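Local coordinates for protein phytase (Citrobacter braakii, PDB 3ZHC) that belongs to branch 2 of the histidine phosphatase superfamily and is built around a mixed beta-sheet packed between helices, at residues 106-111 against 317-322; 351-356 against 372-377. The protein carries 2 engineered substitutions. All blocks are in the same frame, centred on the assembly; numbering follows the deposited sequence.

Contact 1: 106-111 against 317-322; sequences AVIADT and SLLFIA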
loop_
_atom_site.group_PDB
_atom_site.type_symbol
_atom_site.label_atom_id
_atom_site.label_comp_id
_atom_site.label_asym_id
_atom_site.label_seq_id
_atom_site.Cartn_x
_atom_site.Cartn_y
_atom_site.Cartn_z
ATOM N N ALA B 106 -0.564 11.419 34.091
ATOM C CA ALA B 106 -0.475 10.094 34.688
ATOM C C ALA B 106 0.119 9.131 33.646
ATOM O O ALA B 106 -0.146 9.267 32.453
ATOM C CB ALA B 106 -1.819 9.623 35.149
ATOM N N VAL B 107 0.925 8.175 34.103
ATOM C CA VAL B 107 1.540 7.170 33.219
ATOM C C VAL B 107 1.284 5.757 33.746
ATOM O O VAL B 107 1.439 5.501 34.934
ATOM C CB VAL B 107 3.051 7.412 33.047
ATOM C CG1 VAL B 107 3.718 6.258 32.239
ATOM C CG2 VAL B 107 3.287 8.743 32.373
ATOM N N ILE B 108 0.880 4.864 32.838
ATOM C CA ILE B 108 0.692 3.442 33.114
ATOM C C ILE B 108 1.622 2.655 32.205
ATOM O O ILE B 108 1.726 2.959 31.020
ATOM C CB ILE B 108 -0.735 2.983 32.819
ATOM C CG1 ILE B 108 -1.741 3.691 33.741
ATOM C CG2 ILE B 108 -0.850 1.454 32.965
ATOM C CD1 ILE B 108 -3.171 3.464 33.347
ATOM N N ALA B 109 2.289 1.646 32.762
ATOM C CA ALA B 109 3.167 0.772 32.002
ATOM C C ALA B 109 2.879 -0.684 32.318
ATOM O O ALA B 109 2.476 -1.030 33.464
ATOM C CB ALA B 109 4.641 1.102 32.296
ATOM N N ASP B 110 3.087 -1.546 31.313
ATOM C CA ASP B 110 2.998 -2.973 31.501
ATOM C C ASP B 110 4.236 -3.376 32.382
ATOM O O ASP B 110 5.185 -2.605 32.514
ATOM C CB ASP B 110 2.955 -3.681 30.143
ATOM C CG ASP B 110 2.585 -5.156 30.230
ATOM O OD1 ASP B 110 2.270 -5.697 31.334
ATOM O OD2 ASP B 110 2.610 -5.789 29.175
ATOM N N THR B 111 4.205 -4.577 32.967
ATOM C CA THR B 111 5.243 -5.010 33.951
ATOM C C THR B 111 6.659 -5.267 33.374
ATOM O O THR B 111 7.604 -5.468 34.143
ATOM C CB THR B 111 4.772 -6.257 34.714
ATOM O OG1 THR B 111 4.486 -7.297 33.786
ATOM C CG2 THR B 111 3.503 -5.941 35.502
ATOM N N SER B 317 -5.191 15.415 32.050
ATOM C CA SER B 317 -5.032 16.044 30.722
ATOM C C SER B 317 -4.297 15.139 29.741
ATOM O O SER B 317 -4.588 15.159 28.549
ATOM C CB SER B 317 -4.291 17.396 30.825
ATOM O OG SER B 317 -4.977 18.295 31.680
ATOM N N LEU B 318 -3.341 14.363 30.257
ATOM C CA LEU B 318 -2.558 13.419 29.470
ATOM C C LEU B 318 -2.384 12.128 30.246
ATOM O O LEU B 318 -1.783 12.133 31.312
ATOM C CB LEU B 318 -1.184 14.020 29.125
ATOM C CG LEU B 318 -0.160 13.138 28.395
ATOM C CD1 LEU B 318 -0.704 12.673 27.050
ATOM C CD2 LEU B 318 1.145 13.883 28.223
ATOM N N LEU B 319 -2.932 11.035 29.706
ATOM C CA LEU B 319 -2.734 9.683 30.223
ATOM C C LEU B 319 -1.884 8.985 29.163
ATOM O O LEU B 319 -2.341 8.806 28.039
ATOM C CB LEU B 319 -4.068 8.960 30.435
ATOM C CG LEU B 319 -4.041 7.482 30.860
ATOM C CD1 LEU B 319 -3.417 7.298 32.231
ATOM C CD2 LEU B 319 -5.455 6.853 30.827
ATOM N N PHE B 320 -0.653 8.609 29.518
ATOM C CA PHE B 320 0.276 7.917 28.604
ATOM C C PHE B 320 0.340 6.472 29.035
ATOM O O PHE B 320 0.629 6.192 30.198
ATOM C CB PHE B 320 1.649 8.577 28.660
ATOM C CG PHE B 320 2.684 7.939 27.760
ATOM C CD1 PHE B 320 2.820 8.351 26.433
ATOM C CD2 PHE B 320 3.535 6.918 28.249
ATOM C CE1 PHE B 320 3.784 7.762 25.589
ATOM C CE2 PHE B 320 4.508 6.321 27.404
ATOM C CZ PHE B 320 4.631 6.746 26.082
ATOM N N ILE B 321 0.067 5.548 28.107
ATOM C CA ILE B 321 0.030 4.106 28.396
ATOM C C ILE B 321 1.096 3.387 27.539
ATOM O O ILE B 321 1.012 3.402 26.310
ATOM C CB ILE B 321 -1.372 3.498 28.165
ATOM C CG1 ILE B 321 -2.444 4.276 28.947
ATOM C CG2 ILE B 321 -1.400 2.007 28.574
ATOM C CD1 ILE B 321 -3.842 3.661 28.876
ATOM N N ALA B 322 2.085 2.777 28.214
ATOM C CA ALA B 322 3.197 2.056 27.565
ATOM C C ALA B 322 2.886 0.555 27.439
ATOM O O ALA B 322 2.872 -0.188 28.438
ATOM C CB ALA B 322 4.499 2.268 28.326
#

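Contact 2: 351-356 against 372-377; sequences GGELVF and SFVYQT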
loop_
_atom_site.group_PDB
_atom_site.type_symbol
_atom_site.label_atom_id
_atom_site.label_comp_id
_atom_site.label_asym_id
_atom_site.label_seq_id
_atom_site.Cartn_x
_atom_site.Cartn_y
_atom_site.Cartn_z
ATOM N N GLY B 351 8.150 2.974 19.868
ATOM C CA GLY B 351 7.715 4.296 20.327
ATOM C C GLY B 351 6.496 4.872 19.605
ATOM O O GLY B 351 6.101 5.994 19.902
ATOM N N GLY B 352 5.896 4.116 18.661
ATOM C CA GLY B 352 4.712 4.580 17.908
ATOM C C GLY B 352 3.541 4.824 18.849
ATOM O O GLY B 352 3.274 4.012 19.749
ATOM N N GLU B 353 2.844 5.938 18.643
ATOM C CA GLU B 353 1.776 6.359 19.542
ATOM C C GLU B 353 0.471 6.485 18.836
ATOM O O GLU B 353 0.388 7.159 17.829
ATOM C CB GLU B 353 2.121 7.708 20.142
ATOM C CG GLU B 353 3.310 7.687 21.039
ATOM C CD GLU B 353 3.684 9.071 21.577
ATOM O OE1 GLU B 353 3.002 10.070 21.226
ATOM O OE2 GLU B 353 4.662 9.152 22.349
ATOM N N LEU B 354 -0.554 5.822 19.383
ATOM C CA LEU B 354 -1.914 5.965 18.940
ATOM C C LEU B 354 -2.447 7.029 19.913
ATOM O O LEU B 354 -2.480 6.812 21.130
ATOM C CB LEU B 354 -2.634 4.645 19.020
ATOM C CG LEU B 354 -4.006 4.474 18.373
ATOM C CD1 LEU B 354 -4.053 4.979 16.911
ATOM C CD2 LEU B 354 -4.440 2.997 18.447
ATOM N N VAL B 355 -2.839 8.186 19.372
ATOM C CA VAL B 355 -3.218 9.357 20.186
ATOM C C VAL B 355 -4.713 9.651 20.058
ATOM O O VAL B 355 -5.198 9.873 18.964
ATOM C CB VAL B 355 -2.383 10.604 19.768
ATOM C CG1 VAL B 355 -2.749 11.814 20.599
ATOM C CG2 VAL B 355 -0.895 10.308 19.896
ATOM N N PHE B 356 -5.414 9.643 21.193
ATOM C CA PHE B 356 -6.837 9.949 21.276
ATOM C C PHE B 356 -6.954 11.322 21.946
ATOM O O PHE B 356 -6.638 11.460 23.126
ATOM C CB PHE B 356 -7.576 8.880 22.078
ATOM C CG PHE B 356 -7.457 7.491 21.498
ATOM C CD1 PHE B 356 -6.367 6.667 21.828
ATOM C CD2 PHE B 356 -8.427 6.997 20.625
ATOM C CE1 PHE B 356 -6.252 5.354 21.281
ATOM C CE2 PHE B 356 -8.321 5.694 20.081
ATOM C CZ PHE B 356 -7.226 4.880 20.413
ATOM N N SER B 372 -5.029 10.016 16.068
ATOM C CA SER B 372 -3.809 10.168 15.278
ATOM C C SER B 372 -2.805 9.088 15.593
ATOM O O SER B 372 -2.899 8.427 16.628
ATOM C CB SER B 372 -3.163 11.523 15.576
ATOM O OG SER B 372 -4.029 12.574 15.239
ATOM N N PHE B 373 -1.844 8.904 14.688
ATOM C CA PHE B 373 -0.697 8.041 14.964
ATOM C C PHE B 373 0.564 8.895 14.888
ATOM O O PHE B 373 0.903 9.381 13.825
ATOM C CB PHE B 373 -0.595 6.816 14.041
ATOM C CG PHE B 373 0.266 5.719 14.636
ATOM C CD1 PHE B 373 1.639 5.737 14.491
ATOM C CD2 PHE B 373 -0.319 4.677 15.382
ATOM C CE1 PHE B 373 2.432 4.720 15.067
ATOM C CE2 PHE B 373 0.467 3.669 15.955
ATOM C CZ PHE B 373 1.833 3.692 15.798
ATOM N N VAL B 374 1.236 9.071 16.039
ATOM C CA VAL B 374 2.488 9.857 16.142
ATOM C C VAL B 374 3.676 8.883 16.251
ATOM O O VAL B 374 3.661 7.960 17.075
ATOM C CB VAL B 374 2.446 10.833 17.330
ATOM C CG1 VAL B 374 3.757 11.572 17.477
ATOM C CG2 VAL B 374 1.303 11.815 17.147
ATOM N N TYR B 375 4.693 9.109 15.415
ATOM C CA TYR B 375 5.831 8.206 15.277
ATOM C C TYR B 375 7.063 8.936 14.742
ATOM O O TYR B 375 6.979 10.094 14.349
ATOM C CB TYR B 375 5.462 7.109 14.287
ATOM C CG TYR B 375 5.369 7.628 12.848
ATOM C CD1 TYR B 375 4.264 8.412 12.415
ATOM C CD2 TYR B 375 6.390 7.358 11.923
ATOM C CE1 TYR B 375 4.195 8.898 11.082
ATOM C CE2 TYR B 375 6.329 7.836 10.594
ATOM C CZ TYR B 375 5.240 8.599 10.181
ATOM O OH TYR B 375 5.198 9.047 8.908
ATOM N N GLN B 376 8.196 8.230 14.731
ATOM C CA GLN B 376 9.435 8.706 14.119
ATOM C C GLN B 376 9.709 7.883 12.912
ATOM O O GLN B 376 9.536 6.644 12.947
ATOM C CB GLN B 376 10.603 8.558 15.076
ATOM C CG GLN B 376 10.576 9.564 16.238
ATOM C CD GLN B 376 11.077 8.981 17.528
ATOM O OE1 GLN B 376 10.628 7.930 17.937
ATOM N NE2 GLN B 376 12.005 9.674 18.189
ATOM N N THR B 377 10.144 8.531 11.823
ATOM C CA THR B 377 10.578 7.805 10.632
ATOM C C THR B 377 11.821 6.987 10.996
ATOM O O THR B 377 12.506 7.290 11.991
ATOM C CB THR B 377 10.888 8.735 9.433
ATOM O OG1 THR B 377 11.899 9.677 9.788
ATOM C CG2 THR B 377 9.635 9.492 8.991
#

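Contact 1: 106-111 against 317-322
I108 O accepts one hydrogen bond and one weaker CA-H...O contact from the neighbouring strand. A322 N gives it a nearly straight hydrogen bond of 2.8 Å (170° at the hydrogen), and I321 CA makes the CA-H...O contact at 3.3 Å. F320 O is met likewise, by a hydrogen bond from I108 N at 3.0 Å and a CA-H...O contact from V107 CA. One step back, A106 O accepts a hydrogen bond from F320 N and lies against L319 CA, while A106 N reaches L318 O. Thus A106 and I108 turn both N and O toward 318-322, whereas V107 and A109 bond the other way, to H135. D110 N, just past the strand, adds a longer bond to A322 O at 3.2 Å. This is the bonding pattern of a parallel beta pair, here inside the central mixed sheet of an alpha/beta fold, with strand 28-38 on the far side of 318-322.

The two faces differ. On one, V107 and F320 lie side by side. With V107 CG1 anti to the backbone N (chi1 174°) and F320 CG likewise (180°), CG1 comes to the edge of the phenyl ring, 4.0 Å from F320 CD2, while the ring stacks on F122 of helix 113-126. A109 CB and A322 CB meet farther along that face.

On the reverse face the L319 side chain leans across to the neighbouring strand: its CD1 lies 4.0 Å from I108 CD1 and also touches A106 CB. Helix 282-301 packs over L319 and I321 through M295.

Beyond the strand, the D110 carboxylate is held by both oxygens. OD2 is bonded to H324 NE2, and T111 N approaches OD1 from above the carboxylate plane at 2.8 Å.

Contact 2: 351-356 against 372-377
The F373 ring has E353 O over one face, 3.5 Å above its plane and displaced toward the rim. L354 CD1 comes in at the ring edge, 4.0 Å from F373 CD2, its side chain running at about a right angle to that of the phenylalanine. G352 has no side chain, and the ring lies close against its backbone, with F373 CE1 3.6 Å from G352 CA. The ring of W339 also meets that of F373, with the planes inclined. The Y375 ring turns its edge to F373 O, and its OH is bonded to P342 O.

While it rests on the ring, E353 O accepts a hydrogen bond from V374 N, in the carbonyl plane at 2.8 Å, and a CA-H...O contact from F373 CA at 3.2 Å. In return E353 N bonds V374 O at 2.7 Å. V355 and S372 form the next such doubly bonded pair, with V355 N to S372 O almost perfectly straight (178°).

On the face away from the F373 ring, V355 CG2 packs 3.8 Å from V374 CG2. E353 is extended beyond CG and runs alongside V374. Its OE1 passes V374 CB at 4.0 Å to bond Q84 NE2 of helix 71-90.

With 141° between these short strand segments, the two strands are a twisted antiparallel beta hairpin, 353-361 with 366-375, built into the central sheet of the histidine phosphatase fold.

Contacts 1 and 2 belong to one sheet, their centres about 14 Å apart, with strand 28-38 between them: it pairs in parallel with 318-323 and antiparallel with 353-361. They touch directly where F320 CE1 packs 3.6 Å from E353 OE2, and both of these side chains also rest on I35 and S37. The family signature RHGxRxP begins at the end of strand 28-38. There G352 and G351 of contact 2 bond the backbones of R38 and H39, while contact 1 ends beside H324, the histidine that follows strand 318-323, consistent with the active-site end of the sheet in this family. A bound formic acid lies elsewhere, about 4 Å from the A106 side chain.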